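Local coordinates for protein FI20010p1 (Drosophila melanogaster, PDB 7CFB) that probably serves piRNA-guided gene silencing as a tudor-domain protein, Krimper, linked to assembly of the piRNA amplification complex in the fly, at residues F44-V57 with H170-N184. Residues are numbered along the deposited sequence; the frame is centred on the assembly and turned at random.
Sequences FPENTIVTAVLASV and HCFVNTYIKIRVHEN
Strands 49-57 and 176-184 pair antiparallel, closing a five-stranded sheet whose first and last strands they are. Val50 faces Ile179 and Ala52 faces Ile177 as hydrogen-bonded pairs; Ile177 N reaches Ala52 O at 2.9 Å. On the face with Thr51 and Val53, the methyl CG2 of Val53 sits over one face of the Tyr176 ring, 3.7 Å from its centroid, a CH-pi contact. A chi1 of -74° lays the ring there, while Leu221 of helix 215-228 also touches that valine. Replacing Tyr176 with a serine would probably leave this methyl without its aromatic cover. Beside Val50 and Ile179, which share the opposite face, Val50 CG1 meets Val181 CG2 at 3.7 Å and the loop residue Phe44 brings CD2 near Ile179 CD1. At one end Asn184 binds residues 44-46 twice: ND2, also bonded to Met41 O, gives a short, straight bond to Phe44 O (2.6 Å, from above the carbonyl plane), and its backbone N meets the anti lone pair of Glu46 OE1. In the type II turn Phe172-Thr175, Asn174 N bonds Leu54 O; a water joins Ala55 O to Asn174 OD1, and ND2 bonds Asp225 OD1. Such closure is consistent with the OB-fold barrel of an extended tudor domain's SNase-like part.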
loop_
_atom_site.group_PDB
_atom_site.type_symbol
_atom_site.label_atom_id
_atom_site.label_comp_id
_atom_site.label_asym_id
_atom_site.label_seq_id
_atom_site.Cartn_x
_atom_site.Cartn_y
_atom_site.Cartn_z
ATOM N N PHE A 44 1.226 -14.003 -9.444
ATOM C CA PHE A 44 0.625 -15.051 -8.591
ATOM C C PHE A 44 -0.100 -16.099 -9.443
ATOM O O PHE A 44 -1.296 -16.111 -9.498
ATOM C CB PHE A 44 -0.272 -14.387 -7.555
ATOM C CG PHE A 44 0.443 -13.406 -6.674
ATOM C CD1 PHE A 44 0.600 -12.101 -7.062
ATOM C CD2 PHE A 44 0.989 -13.799 -5.477
ATOM C CE1 PHE A 44 1.243 -11.195 -6.247
ATOM C CE2 PHE A 44 1.642 -12.895 -4.669
ATOM C CZ PHE A 44 1.768 -11.596 -5.058
ATOM N N PRO A 45 0.652 -16.974 -10.111
ATOM C CA PRO A 45 0.069 -17.984 -10.926
ATOM C C PRO A 45 -0.704 -19.005 -10.101
ATOM O O PRO A 45 -0.221 -19.502 -9.163
ATOM C CB PRO A 45 1.234 -18.703 -11.600
ATOM C CG PRO A 45 2.457 -17.945 -11.223
ATOM C CD PRO A 45 2.080 -17.008 -10.111
ATOM N N GLU A 46 -1.854 -19.381 -10.624
ATOM C CA GLU A 46 -2.739 -20.410 -10.034
ATOM C C GLU A 46 -2.024 -21.769 -10.030
ATOM O O GLU A 46 -1.260 -22.025 -10.927
ATOM C CB GLU A 46 -3.973 -20.593 -10.914
ATOM C CG GLU A 46 -5.131 -19.688 -10.607
ATOM C CD GLU A 46 -6.355 -19.836 -11.484
ATOM O OE1 GLU A 46 -7.326 -19.158 -11.223
ATOM O OE2 GLU A 46 -6.302 -20.606 -12.435
ATOM N N ASN A 47 -2.354 -22.598 -9.053
ATOM C CA ASN A 47 -1.849 -23.980 -8.860
ATOM C C ASN A 47 -0.350 -23.993 -8.625
ATOM O O ASN A 47 0.289 -24.873 -9.090
ATOM C CB ASN A 47 -2.298 -24.893 -9.995
ATOM C CG ASN A 47 -3.800 -24.919 -10.095
ATOM O OD1 ASN A 47 -4.478 -25.218 -9.134
ATOM N ND2 ASN A 47 -4.316 -24.558 -11.242
ATOM N N THR A 48 0.131 -23.024 -7.879
ATOM C CA THR A 48 1.574 -22.876 -7.634
ATOM C C THR A 48 1.794 -22.361 -6.209
ATOM O O THR A 48 0.861 -21.858 -5.634
ATOM C CB THR A 48 2.036 -21.933 -8.742
ATOM O OG1 THR A 48 2.737 -22.589 -9.787
ATOM C CG2 THR A 48 2.653 -20.644 -8.276
ATOM N N ILE A 49 2.986 -22.538 -5.667
ATOM C CA ILE A 49 3.306 -21.942 -4.350
ATOM C C ILE A 49 4.222 -20.760 -4.644
ATOM O O ILE A 49 5.178 -20.966 -5.334
ATOM C CB ILE A 49 3.981 -22.950 -3.415
ATOM C CG1 ILE A 49 3.141 -24.209 -3.229
ATOM C CG2 ILE A 49 4.307 -22.310 -2.090
ATOM C CD1 ILE A 49 3.827 -25.250 -2.443
ATOM N N VAL A 50 3.910 -19.586 -4.122
ATOM C CA VAL A 50 4.735 -18.383 -4.389
ATOM C C VAL A 50 5.156 -17.721 -3.079
ATOM O O VAL A 50 4.445 -17.837 -2.093
ATOM C CB VAL A 50 4.018 -17.391 -5.324
ATOM C CG1 VAL A 50 2.954 -18.048 -6.170
ATOM C CG2 VAL A 50 3.425 -16.232 -4.571
ATOM N N THR A 51 6.302 -17.064 -3.116
ATOM C CA THR A 51 6.844 -16.294 -1.990
ATOM C C THR A 51 6.400 -14.839 -2.156
ATOM O O THR A 51 6.576 -14.272 -3.233
ATOM C CB THR A 51 8.367 -16.408 -1.952
ATOM O OG1 THR A 51 8.694 -17.787 -2.015
ATOM C CG2 THR A 51 8.968 -15.804 -0.705
ATOM N N ALA A 52 5.771 -14.301 -1.124
ATOM C CA ALA A 52 5.312 -12.905 -1.133
ATOM C C ALA A 52 5.289 -12.371 0.292
ATOM O O ALA A 52 5.217 -13.134 1.203
ATOM C CB ALA A 52 3.955 -12.813 -1.742
ATOM N N VAL A 53 5.427 -11.070 0.408
ATOM C CA VAL A 53 5.319 -10.359 1.703
ATOM C C VAL A 53 3.847 -10.285 2.075
ATOM O O VAL A 53 3.075 -9.989 1.221
ATOM C CB VAL A 53 5.895 -8.946 1.584
ATOM C CG1 VAL A 53 5.632 -8.138 2.826
ATOM C CG2 VAL A 53 7.363 -8.975 1.249
ATOM N N LEU A 54 3.515 -10.552 3.327
ATOM C CA LEU A 54 2.129 -10.370 3.789
ATOM C C LEU A 54 2.043 -8.874 4.072
ATOM O O LEU A 54 2.541 -8.445 5.078
ATOM C CB LEU A 54 1.910 -11.208 5.047
ATOM C CG LEU A 54 0.555 -11.044 5.720
ATOM C CD1 LEU A 54 -0.552 -11.253 4.735
ATOM C CD2 LEU A 54 0.395 -11.981 6.888
ATOM N N ALA A 55 1.497 -8.124 3.128
ATOM C CA ALA A 55 1.457 -6.653 3.208
ATOM C C ALA A 55 0.621 -6.166 4.387
ATOM O O ALA A 55 1.088 -5.362 5.114
ATOM C CB ALA A 55 0.939 -6.118 1.915
ATOM N N SER A 56 -0.561 -6.712 4.550
ATOM C CA SER A 56 -1.445 -6.290 5.648
ATOM C C SER A 56 -2.504 -7.358 5.865
ATOM O O SER A 56 -2.777 -8.122 4.962
ATOM C CB SER A 56 -2.083 -4.965 5.371
ATOM O OG SER A 56 -2.818 -4.984 4.184
ATOM N N VAL A 57 -3.045 -7.411 7.055
ATOM C CA VAL A 57 -4.145 -8.365 7.307
ATOM C C VAL A 57 -5.249 -7.481 7.850
ATOM O O VAL A 57 -5.026 -6.849 8.840
ATOM C CB VAL A 57 -3.687 -9.466 8.269
ATOM C CG1 VAL A 57 -4.837 -10.097 9.016
ATOM C CG2 VAL A 57 -2.887 -10.515 7.540
ATOM N N HIS A 170 -1.957 -12.041 11.300
ATOM C CA HIS A 170 -1.738 -10.595 11.525
ATOM C C HIS A 170 -0.361 -10.325 12.125
ATOM O O HIS A 170 0.195 -9.312 11.798
ATOM C CB HIS A 170 -2.849 -9.999 12.384
ATOM C CG HIS A 170 -2.730 -8.526 12.477
ATOM N ND1 HIS A 170 -1.835 -7.919 13.299
ATOM C CD2 HIS A 170 -3.342 -7.539 11.808
ATOM C CE1 HIS A 170 -1.914 -6.625 13.154
ATOM N NE2 HIS A 170 -2.825 -6.366 12.259
ATOM N N CYS A 171 0.174 -11.253 12.925
ATOM C CA CYS A 171 1.512 -11.066 13.554
ATOM C C CYS A 171 2.625 -11.222 12.507
ATOM O O CYS A 171 3.729 -10.690 12.736
ATOM C CB CYS A 171 1.726 -12.072 14.679
ATOM S SG CYS A 171 0.182 -12.667 15.418
ATOM N N PHE A 172 2.333 -11.925 11.408
ATOM C CA PHE A 172 3.299 -12.180 10.310
ATOM C C PHE A 172 3.272 -11.091 9.236
ATOM O O PHE A 172 3.859 -11.286 8.194
ATOM C CB PHE A 172 3.113 -13.585 9.753
ATOM C CG PHE A 172 3.631 -14.611 10.707
ATOM C CD1 PHE A 172 4.945 -14.560 11.130
ATOM C CD2 PHE A 172 2.789 -15.540 11.278
ATOM C CE1 PHE A 172 5.435 -15.476 12.039
ATOM C CE2 PHE A 172 3.283 -16.445 12.199
ATOM C CZ PHE A 172 4.599 -16.414 12.575
ATOM N N VAL A 173 2.606 -9.968 9.491
ATOM C CA VAL A 173 2.602 -8.831 8.526
ATOM C C VAL A 173 4.035 -8.292 8.402
ATOM O O VAL A 173 4.749 -8.273 9.391
ATOM C CB VAL A 173 1.577 -7.752 8.920
ATOM C CG1 VAL A 173 1.717 -6.459 8.147
ATOM C CG2 VAL A 173 0.163 -8.241 8.762
ATOM N N ASN A 174 4.426 -7.911 7.193
ATOM C CA ASN A 174 5.769 -7.397 6.844
ATOM C C ASN A 174 6.804 -8.510 6.966
ATOM O O ASN A 174 7.902 -8.212 7.286
ATOM C CB ASN A 174 6.146 -6.087 7.539
ATOM C CG ASN A 174 5.309 -4.917 7.095
ATOM O OD1 ASN A 174 5.189 -4.663 5.912
ATOM N ND2 ASN A 174 4.734 -4.202 8.039
ATOM N N THR A 175 6.402 -9.751 6.742
ATOM C CA THR A 175 7.344 -10.884 6.662
ATOM C C THR A 175 7.074 -11.641 5.362
ATOM O O THR A 175 5.992 -11.501 4.821
ATOM C CB THR A 175 7.263 -11.829 7.863
ATOM O OG1 THR A 175 6.031 -12.525 7.815
ATOM C CG2 THR A 175 7.416 -11.127 9.190
ATOM N N TYR A 176 8.066 -12.368 4.870
ATOM C CA TYR A 176 7.878 -13.200 3.667
ATOM C C TYR A 176 7.168 -14.494 4.054
ATOM O O TYR A 176 7.537 -15.102 5.022
ATOM C CB TYR A 176 9.199 -13.488 2.961
ATOM C CG TYR A 176 9.773 -12.334 2.197
ATOM C CD1 TYR A 176 9.439 -12.118 0.881
ATOM C CD2 TYR A 176 10.653 -11.463 2.792
ATOM C CE1 TYR A 176 9.955 -11.051 0.180
ATOM C CE2 TYR A 176 11.184 -10.398 2.106
ATOM C CZ TYR A 176 10.840 -10.195 0.795
ATOM O OH TYR A 176 11.362 -9.146 0.126
ATOM N N ILE A 177 6.159 -14.867 3.286
ATOM C CA ILE A 177 5.408 -16.130 3.493
ATOM C C ILE A 177 5.322 -16.886 2.172
ATOM O O ILE A 177 5.684 -16.335 1.150
ATOM C CB ILE A 177 4.001 -15.883 4.058
ATOM C CG1 ILE A 177 3.095 -15.113 3.107
ATOM C CG2 ILE A 177 4.060 -15.240 5.418
ATOM C CD1 ILE A 177 1.654 -15.145 3.504
ATOM N N LYS A 178 4.901 -18.138 2.238
ATOM C CA LYS A 178 4.654 -18.924 1.013
ATOM C C LYS A 178 3.161 -19.223 0.973
ATOM O O LYS A 178 2.643 -19.619 1.976
ATOM C CB LYS A 178 5.518 -20.182 0.944
ATOM C CG LYS A 178 7.011 -19.968 1.127
ATOM C CD LYS A 178 7.836 -21.193 0.857
ATOM C CE LYS A 178 9.317 -20.971 1.089
ATOM N NZ LYS A 178 9.859 -19.800 0.356
ATOM N N ILE A 179 2.519 -18.973 -0.154
ATOM C CA ILE A 179 1.059 -19.201 -0.289
ATOM C C ILE A 179 0.783 -20.136 -1.462
ATOM O O ILE A 179 1.431 -19.991 -2.461
ATOM C CB ILE A 179 0.306 -17.871 -0.482
ATOM C CG1 ILE A 179 0.901 -17.050 -1.617
ATOM C CG2 ILE A 179 0.215 -17.072 0.808
ATOM C CD1 ILE A 179 -0.038 -16.067 -2.194
ATOM N N ARG A 180 -0.120 -21.089 -1.268
ATOM C CA ARG A 180 -0.587 -21.930 -2.387
ATOM C C ARG A 180 -1.719 -21.141 -3.027
ATOM O O ARG A 180 -2.702 -20.936 -2.374
ATOM C CB ARG A 180 -1.160 -23.286 -1.983
ATOM C CG ARG A 180 -0.528 -23.932 -0.773
ATOM C CD ARG A 180 -1.070 -25.327 -0.591
ATOM N NE ARG A 180 -0.144 -26.098 0.203
ATOM C CZ ARG A 180 0.660 -27.007 -0.289
ATOM N NH1 ARG A 180 0.614 -27.279 -1.570
ATOM N NH2 ARG A 180 1.476 -27.659 0.503
ATOM N N VAL A 181 -1.569 -20.770 -4.278
ATOM C CA VAL A 181 -2.602 -19.966 -4.964
ATOM C C VAL A 181 -3.700 -20.890 -5.492
ATOM O O VAL A 181 -3.436 -21.640 -6.374
ATOM C CB VAL A 181 -1.920 -19.164 -6.080
ATOM C CG1 VAL A 181 -2.835 -18.178 -6.751
ATOM C CG2 VAL A 181 -0.665 -18.501 -5.580
ATOM N N HIS A 182 -4.842 -20.919 -4.831
ATOM C CA HIS A 182 -5.999 -21.702 -5.322
ATOM C C HIS A 182 -6.630 -21.025 -6.531
ATOM O O HIS A 182 -6.942 -21.693 -7.466
ATOM C CB HIS A 182 -7.057 -21.873 -4.234
ATOM C CG HIS A 182 -6.704 -22.818 -3.139
ATOM N ND1 HIS A 182 -5.527 -22.749 -2.462
ATOM C CD2 HIS A 182 -7.397 -23.819 -2.576
ATOM C CE1 HIS A 182 -5.485 -23.681 -1.558
ATOM N NE2 HIS A 182 -6.614 -24.340 -1.612
ATOM N N GLU A 183 -6.895 -19.733 -6.447
ATOM C CA GLU A 183 -7.521 -19.058 -7.587
ATOM C C GLU A 183 -6.910 -17.687 -7.794
ATOM O O GLU A 183 -6.591 -17.022 -6.849
ATOM C CB GLU A 183 -9.008 -18.802 -7.369
ATOM C CG GLU A 183 -9.803 -20.028 -7.031
ATOM C CD GLU A 183 -11.219 -19.760 -6.575
ATOM O OE1 GLU A 183 -11.851 -18.849 -7.110
ATOM O OE2 GLU A 183 -11.666 -20.463 -5.698
ATOM N N ASN A 184 -6.790 -17.324 -9.049
ATOM C CA ASN A 184 -6.344 -15.990 -9.457
ATOM C C ASN A 184 -7.350 -15.539 -10.492
ATOM O O ASN A 184 -7.206 -15.878 -11.624
ATOM C CB ASN A 184 -4.892 -15.970 -9.914
ATOM C CG ASN A 184 -4.412 -14.589 -10.282
ATOM O OD1 ASN A 184 -5.206 -13.728 -10.582
ATOM N ND2 ASN A 184 -3.116 -14.380 -10.252
HETATM O O HOH W 1 3.167 -3.837 4.236
#